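Exotoxin type A (Streptococcus pyogenes phage T12, PDB 1FNU) is a secreted streptococcal superantigen toxin that, as in its staphylococcal and streptococcal relatives, probably bridges MHC class II molecules and T-cell receptors. Local coordinates at residues A[10-15]-A[185-190]; A[19-24]-A[158-163]; A[35-40]-A[70-75]; A[43-48]-A[57-62]. All blocks are in the same frame, centred on the assembly; numbering follows the deposited sequence.

Interaction 1 of 4, residues A[10-15]-A[185-190]; sequences HRSSLV and DFFPEP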
# COMPACT_ATOMS: atom_id res chain seq x y z
N HIS A 10 -16.74 -23.56 -4.66
CA HIS A 10 -15.57 -23.45 -3.77
C HIS A 10 -15.91 -24.14 -2.45
O HIS A 10 -16.96 -23.89 -1.86
CB HIS A 10 -15.25 -21.96 -3.51
CG HIS A 10 -14.82 -21.19 -4.72
ND1 HIS A 10 -14.85 -19.81 -4.77
CD2 HIS A 10 -14.21 -21.59 -5.87
CE1 HIS A 10 -14.29 -19.39 -5.90
NE2 HIS A 10 -13.89 -20.45 -6.58
N ARG A 11 -15.03 -25.03 -2.00
CA ARG A 11 -15.24 -25.76 -0.75
C ARG A 11 -14.71 -24.89 0.37
O ARG A 11 -13.55 -24.43 0.31
CB ARG A 11 -14.47 -27.11 -0.80
CG ARG A 11 -15.01 -28.26 -1.82
CD ARG A 11 -13.95 -29.44 -1.99
NE ARG A 11 -13.46 -29.68 -0.63
CZ ARG A 11 -12.30 -30.23 -0.23
NH1 ARG A 11 -11.36 -30.67 -1.08
NH2 ARG A 11 -12.06 -30.24 1.07
N SER A 12 -15.55 -24.63 1.37
CA SER A 12 -15.14 -23.78 2.52
C SER A 12 -14.00 -24.35 3.37
O SER A 12 -13.25 -23.60 3.98
CB SER A 12 -16.32 -23.53 3.50
OG SER A 12 -16.67 -24.73 4.22
N SER A 13 -13.88 -25.68 3.40
CA SER A 13 -12.86 -26.32 4.25
C SER A 13 -11.43 -26.16 3.73
O SER A 13 -10.53 -26.45 4.44
CB SER A 13 -13.21 -27.80 4.50
OG SER A 13 -13.27 -28.49 3.29
N LEU A 14 -11.26 -25.66 2.50
CA LEU A 14 -9.96 -25.38 1.92
C LEU A 14 -9.55 -23.92 2.25
O LEU A 14 -8.35 -23.60 2.35
CB LEU A 14 -10.01 -25.52 0.39
CG LEU A 14 -10.18 -26.92 -0.26
CD1 LEU A 14 -10.34 -26.89 -1.79
CD2 LEU A 14 -9.00 -27.79 0.12
N VAL A 15 -10.53 -23.04 2.47
CA VAL A 15 -10.26 -21.63 2.76
C VAL A 15 -9.39 -21.32 4.01
O VAL A 15 -9.64 -21.74 5.13
CB VAL A 15 -11.60 -20.84 2.87
CG1 VAL A 15 -11.31 -19.32 2.96
CG2 VAL A 15 -12.50 -21.14 1.66
N ASP A 185 -21.16 -17.57 -5.45
CA ASP A 185 -20.55 -18.58 -4.58
C ASP A 185 -20.40 -18.01 -3.14
O ASP A 185 -19.78 -16.95 -2.97
CB ASP A 185 -19.17 -18.94 -5.10
CG ASP A 185 -18.71 -20.24 -4.57
OD1 ASP A 185 -19.04 -20.48 -3.37
OD2 ASP A 185 -18.04 -20.99 -5.31
N PHE A 186 -20.98 -18.65 -2.13
CA PHE A 186 -20.84 -18.17 -0.77
C PHE A 186 -19.40 -18.24 -0.28
O PHE A 186 -19.06 -17.62 0.70
CB PHE A 186 -21.72 -18.93 0.23
CG PHE A 186 -23.21 -18.59 0.18
CD1 PHE A 186 -23.68 -17.46 -0.48
CD2 PHE A 186 -24.12 -19.34 0.92
CE1 PHE A 186 -25.01 -17.05 -0.42
CE2 PHE A 186 -25.50 -18.94 1.00
CZ PHE A 186 -25.94 -17.78 0.32
N PHE A 187 -18.56 -19.00 -0.98
CA PHE A 187 -17.19 -19.18 -0.55
C PHE A 187 -16.14 -18.74 -1.56
O PHE A 187 -16.27 -18.94 -2.76
CB PHE A 187 -16.97 -20.68 -0.17
CG PHE A 187 -17.84 -21.14 0.94
CD1 PHE A 187 -17.68 -20.63 2.23
CD2 PHE A 187 -18.86 -22.02 0.72
CE1 PHE A 187 -18.55 -20.99 3.31
CE2 PHE A 187 -19.76 -22.40 1.80
CZ PHE A 187 -19.60 -21.88 3.08
N PRO A 188 -15.03 -18.14 -1.05
CA PRO A 188 -13.91 -17.65 -1.84
C PRO A 188 -12.96 -18.78 -2.22
O PRO A 188 -13.10 -19.91 -1.74
CB PRO A 188 -13.21 -16.70 -0.84
CG PRO A 188 -13.28 -17.50 0.43
CD PRO A 188 -14.82 -17.79 0.38
N GLU A 189 -11.95 -18.46 -3.06
CA GLU A 189 -10.88 -19.42 -3.36
C GLU A 189 -10.09 -19.59 -2.01
O GLU A 189 -10.25 -18.78 -1.06
CB GLU A 189 -9.95 -18.95 -4.50
CG GLU A 189 -9.38 -17.61 -4.34
CD GLU A 189 -8.35 -17.31 -5.41
OE1 GLU A 189 -8.33 -17.97 -6.49
OE2 GLU A 189 -7.53 -16.40 -5.12
N PRO A 190 -9.21 -20.63 -1.91
CA PRO A 190 -8.47 -20.88 -0.67
C PRO A 190 -7.70 -19.74 -0.04
O PRO A 190 -7.87 -19.47 1.13
CB PRO A 190 -7.65 -22.13 -1.06
CG PRO A 190 -8.53 -22.81 -2.05
CD PRO A 190 -8.79 -21.59 -2.93
O HOH W 1 -19.69 -23.15 -2.49
O HOH W 2 -12.03 -22.69 -1.46

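Interaction 2 of 4, residues A[19-24]-A[158-163]; sequences QNIYFL and QLYTNG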
# COMPACT_ATOMS: atom_id res chain seq x y z
N GLN A 19 -12.77 -16.51 8.45
CA GLN A 19 -13.32 -15.52 9.33
C GLN A 19 -13.50 -14.15 8.59
O GLN A 19 -14.39 -13.39 8.95
CB GLN A 19 -12.44 -15.31 10.59
CG GLN A 19 -11.12 -14.57 10.26
CD GLN A 19 -10.00 -15.55 10.01
OE1 GLN A 19 -10.24 -16.75 9.80
NE2 GLN A 19 -8.76 -15.06 10.03
N ASN A 20 -12.64 -13.87 7.59
CA ASN A 20 -12.69 -12.60 6.81
C ASN A 20 -13.94 -12.50 5.90
O ASN A 20 -14.27 -11.40 5.50
CB ASN A 20 -11.38 -12.36 5.99
CG ASN A 20 -10.17 -12.12 6.92
OD1 ASN A 20 -10.37 -11.74 8.06
ND2 ASN A 20 -8.96 -12.36 6.45
N ILE A 21 -14.61 -13.63 5.62
CA ILE A 21 -15.92 -13.61 4.90
C ILE A 21 -16.92 -13.38 6.06
O ILE A 21 -17.81 -12.55 5.97
CB ILE A 21 -16.20 -14.92 4.20
CG1 ILE A 21 -15.14 -15.18 3.13
CG2 ILE A 21 -17.64 -14.93 3.56
CD1 ILE A 21 -15.10 -14.13 1.98
N TYR A 22 -16.75 -14.11 7.16
CA TYR A 22 -17.60 -13.94 8.35
C TYR A 22 -17.77 -12.44 8.79
O TYR A 22 -18.89 -11.99 9.08
CB TYR A 22 -17.04 -14.73 9.59
CG TYR A 22 -17.72 -14.35 10.95
CD1 TYR A 22 -19.05 -14.76 11.26
CD2 TYR A 22 -17.06 -13.54 11.88
CE1 TYR A 22 -19.67 -14.38 12.42
CE2 TYR A 22 -17.70 -13.13 13.10
CZ TYR A 22 -19.00 -13.55 13.35
OH TYR A 22 -19.64 -13.20 14.56
N PHE A 23 -16.67 -11.68 8.92
CA PHE A 23 -16.85 -10.31 9.40
C PHE A 23 -17.57 -9.37 8.39
O PHE A 23 -18.15 -8.39 8.82
CB PHE A 23 -15.47 -9.73 9.85
CG PHE A 23 -14.95 -10.33 11.14
CD1 PHE A 23 -15.50 -9.91 12.36
CD2 PHE A 23 -13.87 -11.25 11.13
CE1 PHE A 23 -14.99 -10.38 13.59
CE2 PHE A 23 -13.34 -11.76 12.31
CZ PHE A 23 -13.90 -11.32 13.58
N LEU A 24 -17.55 -9.71 7.11
CA LEU A 24 -18.20 -8.93 6.05
C LEU A 24 -19.74 -9.09 6.18
O LEU A 24 -20.50 -8.14 6.06
CB LEU A 24 -17.80 -9.46 4.66
CG LEU A 24 -16.36 -9.40 4.10
CD1 LEU A 24 -16.27 -10.08 2.71
CD2 LEU A 24 -15.88 -7.90 4.12
N GLN A 158 -25.61 -20.67 11.24
CA GLN A 158 -24.21 -20.94 11.17
C GLN A 158 -23.53 -20.91 9.82
O GLN A 158 -22.56 -21.65 9.64
CB GLN A 158 -23.95 -22.32 11.74
CG GLN A 158 -23.73 -22.25 13.17
CD GLN A 158 -24.77 -23.04 13.87
OE1 GLN A 158 -24.46 -24.09 14.53
NE2 GLN A 158 -26.04 -22.58 13.75
N LEU A 159 -23.97 -20.06 8.90
CA LEU A 159 -23.36 -20.03 7.56
C LEU A 159 -21.88 -19.67 7.67
O LEU A 159 -21.06 -20.22 6.96
CB LEU A 159 -24.09 -19.03 6.62
CG LEU A 159 -23.41 -18.71 5.28
CD1 LEU A 159 -23.07 -19.98 4.57
CD2 LEU A 159 -24.30 -17.85 4.38
N TYR A 160 -21.58 -18.69 8.50
CA TYR A 160 -20.18 -18.28 8.73
C TYR A 160 -19.95 -18.16 10.26
O TYR A 160 -20.92 -17.96 11.06
CB TYR A 160 -19.87 -16.90 8.05
CG TYR A 160 -20.08 -16.79 6.53
CD1 TYR A 160 -19.41 -17.62 5.63
CD2 TYR A 160 -20.97 -15.86 5.98
CE1 TYR A 160 -19.61 -17.53 4.27
CE2 TYR A 160 -21.18 -15.77 4.58
CZ TYR A 160 -20.49 -16.60 3.73
OH TYR A 160 -20.65 -16.55 2.37
N THR A 161 -18.70 -18.33 10.70
CA THR A 161 -18.39 -18.12 12.10
C THR A 161 -16.98 -17.51 12.10
O THR A 161 -16.34 -17.45 11.09
CB THR A 161 -18.28 -19.44 12.97
OG1 THR A 161 -17.10 -20.11 12.59
CG2 THR A 161 -19.48 -20.46 12.79
N ASN A 162 -16.52 -17.09 13.25
CA ASN A 162 -15.15 -16.61 13.34
C ASN A 162 -14.40 -17.99 13.39
O ASN A 162 -13.95 -18.45 14.44
CB ASN A 162 -14.97 -15.82 14.64
CG ASN A 162 -13.57 -15.27 14.76
OD1 ASN A 162 -12.83 -15.27 13.80
ND2 ASN A 162 -13.22 -14.77 15.94
N GLY A 163 -14.27 -18.62 12.24
CA GLY A 163 -13.71 -19.95 12.16
C GLY A 163 -14.33 -20.68 10.98
O GLY A 163 -14.71 -20.01 10.03

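Interaction 3 of 4, residues A[35-40]-A[70-75]; sequences VKSVDQ and LFKDKN. With CD (cadmium ion), chain F.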
# COMPACT_ATOMS: atom_id res chain seq x y z
N VAL A 35 -27.79 10.57 -2.01
CA VAL A 35 -26.50 11.21 -1.99
C VAL A 35 -26.00 11.26 -3.40
O VAL A 35 -26.43 10.52 -4.26
CB VAL A 35 -25.47 10.51 -1.06
CG1 VAL A 35 -25.95 10.65 0.39
CG2 VAL A 35 -25.31 8.97 -1.48
N LYS A 36 -25.06 12.16 -3.62
CA LYS A 36 -24.53 12.39 -4.94
C LYS A 36 -22.98 12.32 -4.96
O LYS A 36 -22.31 13.01 -4.19
CB LYS A 36 -25.01 13.75 -5.42
CG LYS A 36 -24.95 13.97 -6.95
CD LYS A 36 -23.62 14.69 -7.30
CE LYS A 36 -23.44 15.90 -6.34
NZ LYS A 36 -22.01 15.94 -5.88
N SER A 37 -22.44 11.55 -5.90
CA SER A 37 -21.03 11.35 -5.97
C SER A 37 -20.42 12.72 -5.84
O SER A 37 -21.14 13.73 -6.00
CB SER A 37 -20.59 10.68 -7.31
OG SER A 37 -20.71 11.52 -8.46
N VAL A 38 -19.13 12.76 -5.53
CA VAL A 38 -18.39 14.02 -5.36
C VAL A 38 -17.05 14.01 -6.08
O VAL A 38 -16.43 15.07 -6.34
CB VAL A 38 -18.13 14.33 -3.82
CG1 VAL A 38 -19.48 14.62 -3.03
CG2 VAL A 38 -17.36 13.18 -3.16
N ASP A 39 -16.60 12.84 -6.49
CA ASP A 39 -15.30 12.80 -7.10
C ASP A 39 -15.09 11.33 -7.54
O ASP A 39 -15.99 10.50 -7.45
CB ASP A 39 -14.26 13.25 -6.03
CG ASP A 39 -13.00 13.88 -6.63
OD1 ASP A 39 -12.72 13.62 -7.82
OD2 ASP A 39 -12.28 14.63 -5.91
N GLN A 40 -13.89 11.05 -8.03
CA GLN A 40 -13.56 9.70 -8.46
C GLN A 40 -12.04 9.61 -8.56
O GLN A 40 -11.35 10.63 -8.79
CB GLN A 40 -14.31 9.36 -9.78
CG GLN A 40 -13.64 9.56 -11.11
CD GLN A 40 -14.70 9.43 -12.25
OE1 GLN A 40 -15.54 8.47 -12.32
NE2 GLN A 40 -14.65 10.38 -13.15
N LEU A 70 -22.78 6.98 -15.66
CA LEU A 70 -24.27 6.93 -15.66
C LEU A 70 -24.80 7.48 -14.32
O LEU A 70 -25.78 8.25 -14.29
CB LEU A 70 -24.82 5.49 -15.82
CG LEU A 70 -26.19 5.18 -16.50
CD1 LEU A 70 -26.73 3.95 -15.79
CD2 LEU A 70 -27.26 6.31 -16.50
N PHE A 71 -24.14 7.12 -13.20
CA PHE A 71 -24.57 7.55 -11.87
C PHE A 71 -23.86 8.73 -11.32
O PHE A 71 -24.31 9.28 -10.30
CB PHE A 71 -24.42 6.42 -10.88
CG PHE A 71 -25.38 5.31 -11.12
CD1 PHE A 71 -26.74 5.49 -10.83
CD2 PHE A 71 -24.96 4.09 -11.68
CE1 PHE A 71 -27.63 4.48 -11.07
CE2 PHE A 71 -25.90 3.07 -11.92
CZ PHE A 71 -27.21 3.27 -11.61
N LYS A 72 -22.76 9.12 -11.97
CA LYS A 72 -21.98 10.23 -11.47
C LYS A 72 -22.75 11.44 -10.92
O LYS A 72 -22.61 11.90 -9.81
CB LYS A 72 -21.02 10.71 -12.57
CG LYS A 72 -20.27 11.93 -12.15
CD LYS A 72 -18.99 12.06 -12.93
CE LYS A 72 -18.44 13.47 -12.80
NZ LYS A 72 -19.38 14.51 -13.47
N ASP A 73 -23.58 12.00 -11.75
CA ASP A 73 -24.34 13.15 -11.26
C ASP A 73 -25.66 12.89 -10.69
O ASP A 73 -26.38 13.83 -10.47
CB ASP A 73 -24.52 14.13 -12.40
CG ASP A 73 -23.19 14.69 -12.83
OD1 ASP A 73 -22.35 14.90 -11.91
OD2 ASP A 73 -22.95 14.91 -14.05
N LYS A 74 -25.99 11.63 -10.46
CA LYS A 74 -27.28 11.25 -9.95
C LYS A 74 -27.47 11.14 -8.42
O LYS A 74 -26.48 10.88 -7.69
CB LYS A 74 -27.68 9.92 -10.60
CG LYS A 74 -28.16 10.01 -12.02
CD LYS A 74 -27.27 10.91 -12.89
CE LYS A 74 -27.65 10.90 -14.37
NZ LYS A 74 -27.08 12.15 -15.05
N ASN A 75 -28.70 11.39 -7.91
CA ASN A 75 -28.89 11.21 -6.47
C ASN A 75 -29.16 9.69 -6.40
O ASN A 75 -30.02 9.16 -7.12
CB ASN A 75 -30.07 12.01 -5.91
CG ASN A 75 -29.94 13.53 -6.20
OD1 ASN A 75 -29.05 14.23 -5.67
ND2 ASN A 75 -30.81 14.02 -7.10
CD CD F . -11.20 14.58 -4.29
O HOH W 3 -24.22 9.64 -7.60
O HOH W 4 -11.64 12.95 -2.57
O HOH W 5 -11.02 17.17 -3.23
O HOH W 6 -9.35 13.49 -5.50

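Interaction 4 of 4, residues A[43-48]-A[57-62]; sequences SHDLIY and KLKTEL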
# COMPACT_ATOMS: atom_id res chain seq x y z
N SER A 43 -11.61 6.15 -13.62
CA SER A 43 -12.87 6.37 -14.34
C SER A 43 -14.05 5.44 -13.99
O SER A 43 -15.21 5.80 -14.25
CB SER A 43 -12.59 6.27 -15.85
OG SER A 43 -11.62 7.22 -16.19
N HIS A 44 -13.80 4.27 -13.39
CA HIS A 44 -14.93 3.37 -13.16
C HIS A 44 -15.46 3.36 -11.76
O HIS A 44 -16.25 2.51 -11.41
CB HIS A 44 -14.58 1.93 -13.55
CG HIS A 44 -13.42 1.35 -12.78
ND1 HIS A 44 -12.14 1.34 -13.25
CD2 HIS A 44 -13.35 0.85 -11.52
CE1 HIS A 44 -11.32 0.86 -12.33
NE2 HIS A 44 -12.03 0.55 -11.27
N ASP A 45 -14.97 4.29 -10.96
CA ASP A 45 -15.44 4.39 -9.61
C ASP A 45 -16.10 5.72 -9.34
O ASP A 45 -15.99 6.63 -10.17
CB ASP A 45 -14.27 4.12 -8.58
CG ASP A 45 -13.17 5.25 -8.52
OD1 ASP A 45 -13.44 6.46 -8.27
OD2 ASP A 45 -11.96 4.90 -8.64
N LEU A 46 -16.82 5.80 -8.20
CA LEU A 46 -17.40 7.09 -7.72
C LEU A 46 -17.15 7.10 -6.17
O LEU A 46 -17.25 6.08 -5.52
CB LEU A 46 -18.92 7.24 -8.05
CG LEU A 46 -19.36 7.34 -9.55
CD1 LEU A 46 -20.91 7.11 -9.65
CD2 LEU A 46 -18.82 8.74 -10.11
N ILE A 47 -16.80 8.27 -5.63
CA ILE A 47 -16.46 8.53 -4.24
C ILE A 47 -17.55 9.41 -3.72
O ILE A 47 -18.01 10.32 -4.43
CB ILE A 47 -15.14 9.30 -4.17
CG1 ILE A 47 -14.04 8.40 -4.72
CG2 ILE A 47 -14.84 9.79 -2.77
CD1 ILE A 47 -12.69 9.10 -4.67
N TYR A 48 -17.98 9.12 -2.50
CA TYR A 48 -19.09 9.81 -1.84
C TYR A 48 -18.64 10.32 -0.50
O TYR A 48 -17.90 9.67 0.24
CB TYR A 48 -20.34 8.91 -1.67
CG TYR A 48 -21.07 8.52 -2.97
CD1 TYR A 48 -20.51 7.57 -3.87
CD2 TYR A 48 -22.27 9.14 -3.34
CE1 TYR A 48 -21.15 7.28 -5.11
CE2 TYR A 48 -22.91 8.85 -4.57
CZ TYR A 48 -22.36 7.93 -5.44
OH TYR A 48 -23.00 7.72 -6.65
N LYS A 57 -15.36 8.67 4.08
CA LYS A 57 -15.19 8.79 2.64
C LYS A 57 -15.49 7.35 2.16
O LYS A 57 -14.97 6.39 2.74
CB LYS A 57 -13.76 9.20 2.31
CG LYS A 57 -13.46 10.66 2.73
CD LYS A 57 -14.32 11.66 1.89
CE LYS A 57 -14.29 13.11 2.50
NZ LYS A 57 -15.14 14.05 1.63
N LEU A 58 -16.36 7.21 1.17
CA LEU A 58 -16.73 5.89 0.68
C LEU A 58 -16.54 5.83 -0.79
O LEU A 58 -16.95 6.76 -1.57
CB LEU A 58 -18.21 5.57 1.02
CG LEU A 58 -18.97 4.37 0.32
CD1 LEU A 58 -18.30 3.07 0.66
CD2 LEU A 58 -20.48 4.27 0.77
N LYS A 59 -15.95 4.73 -1.24
CA LYS A 59 -15.77 4.58 -2.68
C LYS A 59 -16.46 3.30 -3.20
O LYS A 59 -16.41 2.26 -2.55
CB LYS A 59 -14.27 4.48 -3.06
CG LYS A 59 -14.08 4.35 -4.54
CD LYS A 59 -12.62 3.95 -4.89
CE LYS A 59 -12.34 2.44 -4.74
NZ LYS A 59 -11.09 2.07 -5.41
N THR A 60 -17.18 3.43 -4.32
CA THR A 60 -17.75 2.27 -5.01
C THR A 60 -17.20 2.11 -6.41
O THR A 60 -17.12 3.10 -7.19
CB THR A 60 -19.27 2.26 -5.15
OG1 THR A 60 -19.61 1.10 -5.91
CG2 THR A 60 -19.83 3.57 -5.88
N GLU A 61 -16.81 0.87 -6.72
CA GLU A 61 -16.27 0.55 -8.00
C GLU A 61 -17.35 -0.14 -8.75
O GLU A 61 -17.80 -1.18 -8.34
CB GLU A 61 -15.05 -0.41 -7.93
CG GLU A 61 -13.76 0.30 -7.61
CD GLU A 61 -12.60 -0.71 -7.49
OE1 GLU A 61 -12.40 -1.49 -8.52
OE2 GLU A 61 -11.96 -0.66 -6.36
N LEU A 62 -17.69 0.43 -9.91
CA LEU A 62 -18.72 -0.11 -10.78
C LEU A 62 -18.10 -0.91 -11.93
O LEU A 62 -16.92 -1.15 -12.00
CB LEU A 62 -19.62 1.05 -11.26
CG LEU A 62 -20.30 1.62 -9.99
CD1 LEU A 62 -20.54 3.10 -10.08
CD2 LEU A 62 -21.61 0.82 -9.70
O HOH W 7 -11.04 2.77 -7.96

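Interaction 1 of 4, residues A[10-15]-A[185-190]
His10 holds its CG anti to its own carbonyl carbon (chi1 -65°), turning the imidazole onto the 185-190 backbone, while Asp185, with CG anti to the backbone N (chi1 -161°), brings its carboxylate to the backbone N of His10. ND1 of His10 donates to Phe187 O at 2.6 Å; the acceptor sits at the ring edge, 7° out of its plane. Asp185 OD2 lies over one ring face and Glu189 CA over the other, which should fix the ring's rotation. Through its syn lone pair the same OD2 accepts the backbone N of His10 at 3.0 Å. OD1 takes Phe187 N at 2.9 Å, an Asx turn, so the carboxylate spans the two segments with one oxygen and braces its own turn with the other. Farther along, Ser12 CB makes a CH-pi contact over the Phe187 ring, 3.5 Å from its centroid, and Ser12 OG bonds to Tyr167 O. Val15 CG1 meets Pro188 CG at 3.7 Å, the two side chains crossing almost perpendicularly. Glu189 OE2 hydrogen-bonds His44 ND1 of the second subunit. The contact joins the lead-in to helix 19-26 with the loop from strand 182-185, at the beta-grasp sheet's rim, to helix 194-197.

Interaction 2 of 4, residues A[19-24]-A[158-163]
Ile21 and Tyr160 supply the CH-pi part of this contact. The CG2 branch of Ile21 rests over one face of the Tyr160 ring, 3.5 Å from the centroid, and lies nearest the phenol end, 3.3 Å from CZ. Leu159 CG covers the opposite face, so the ring is sandwiched between two aliphatic groups. Its hydroxyl is taken up by Phe186 O.

The second kind of contact sets a ring against backbone. Tyr22 has its CG anti to the backbone N (chi1 168°), which lays the phenol face against the backbone of 161-162: Asn162 N stands 3.7 Å above the ring plane, over its centre. Tyr160 CB lies at the ring's edge. Tyr22 CB lies 3.9 Å from Tyr160 CB and also meets Thr161 O at 3.2 Å.

In fold terms, helix 19-26 lies against the loop that follows the long helix 142-157 of the beta-grasp domain, and Tyr22 and Tyr160 both also pack on Ile154 of that helix. Asn162 is the centre of an inverse gamma turn, and at Gly163 the phi/psi pair would drive a CB against the preceding carbonyl oxygen, which glycine avoids.

The polar part is slight, with no hydrogen bond across the two segments. Asn162 OD1 rests 3.2 Å from Gln19 CB and 3.8 Å from Phe23 CE2, while the amide of Gln19 turns to Asn17 instead. Phe23, with Tyr22 CD2 over one face, forms a cation-pi pair with Arg95 of the third subunit.

Interaction 3 of 4, residues A[35-40]-A[70-75]
This is a surface contact, largely between backbone and polar groups, where Lys36 and Ser37, on the way out of strand 30-36, meet the turn from Lys72 to Asn75 that leads out of helix 65-72. Lys36 lays the aliphatic part of its chain over the turn: CG sits 3.5 Å from Lys74 O. Alongside, Asn75 CA makes a CH...O contact with Val35 O at 3.4 Å. Ser37 OG points at Lys72 O, placed there by a chi1 of 71°; the modelled separation is too short for its length to be trusted. Water 3 is the firmer link, accepting from Ser37 N at 3.1 Å and donating to Phe71 O and Lys74 O. Both segments belong to the OB-fold domain, and strand 30-36 is an outermost strand of its five-stranded sheet. Just beyond the contact Val38 and Asp39 both face Ile47, a classic beta bulge. Asp39 OD2 binds a cadmium ion at a modelled 1.9 Å, short for such a bond; waters 4 and 6 are further ligands and water 5 a distant one. Asp39 OD1 accepts Gln40 N at 2.8 Å. On the helix side, Lys72 NZ forms a weak salt bridge with Asp73 OD1 at 3.4 Å, and Phe71 packs inward on Val76 and Val103.

Interaction 4 of 4, residues A[43-48]-A[57-62]
His44 and Glu61 lie side by side and point the same way, their flat groups turned 55° to one another. The histidine takes the crowded position, CG between its backbone N and carbonyl carbon (chi1 60°), which brings NE2 to Glu61 OE1 for a weak bond at 3.4 Å, with the oxygen at the ring's edge. Lys59 runs out straight until a bend at chi3 (81°) turns NZ to Glu61 OE2, a salt bridge of 3.0 Å that meets the carboxylate from above its plane. Asp45 crosses the lysine at about a right angle, CG to Lys59 CD 3.9 Å; its OD2 is too far from NZ for a salt bridge, and water 7 lies between them, though modelled very close to Asp45 OD2. Both Asp45 oxygens also accept backbone amides, from Leu41 and Leu42.

The other face, that of Leu46, Tyr48, Leu58 and Thr60, is mainly apolar. Leu46 CD1 meets Leu62 CD1 at 4.0 Å, and Thr60 CG2 sits 4.0 Å from Tyr48 CE1, while Thr60 OG1 turns to Gly101 O. Beneath all this is an antiparallel hairpin: Leu46 pairs with Thr60 and Tyr48 with Leu58, each by two backbone hydrogen bonds, and Leu62 N adds one more to His44 O at 2.9 Å.

This hairpin, part of the OB-fold domain's sheet, has one oily face, packed on Val76 and Ile78, and one carrying the charged groups beside Ile47. There Glu61, water 7 and Tyr88 O share the buried ammonium of Lys59, an environment that would probably favour its charged form.

How the interactions relate
Interactions 3 and 4 belong to the OB-fold domain and hold neighbouring parts of one sheet: Val38 N lies 2.9 Å from Ile47 O, and the bulge at Val38 and Asp39 pairs with Ile47 of strand 45-48. Interaction 4 is the buried one, built on regular strand pairing; interaction 3 is at the surface and relies on water and turn carbonyls. Interactions 1 and 2, both partly buried, join N-terminal segments to beta-grasp loops and meet where Pro188 CD packs on Ile21 CG1, 3.8 Å away. The first leans on a carboxylate and an imidazole, the second on aromatic faces. Interactions 1 and 4, centres about 28 Å apart, both touch the second subunit.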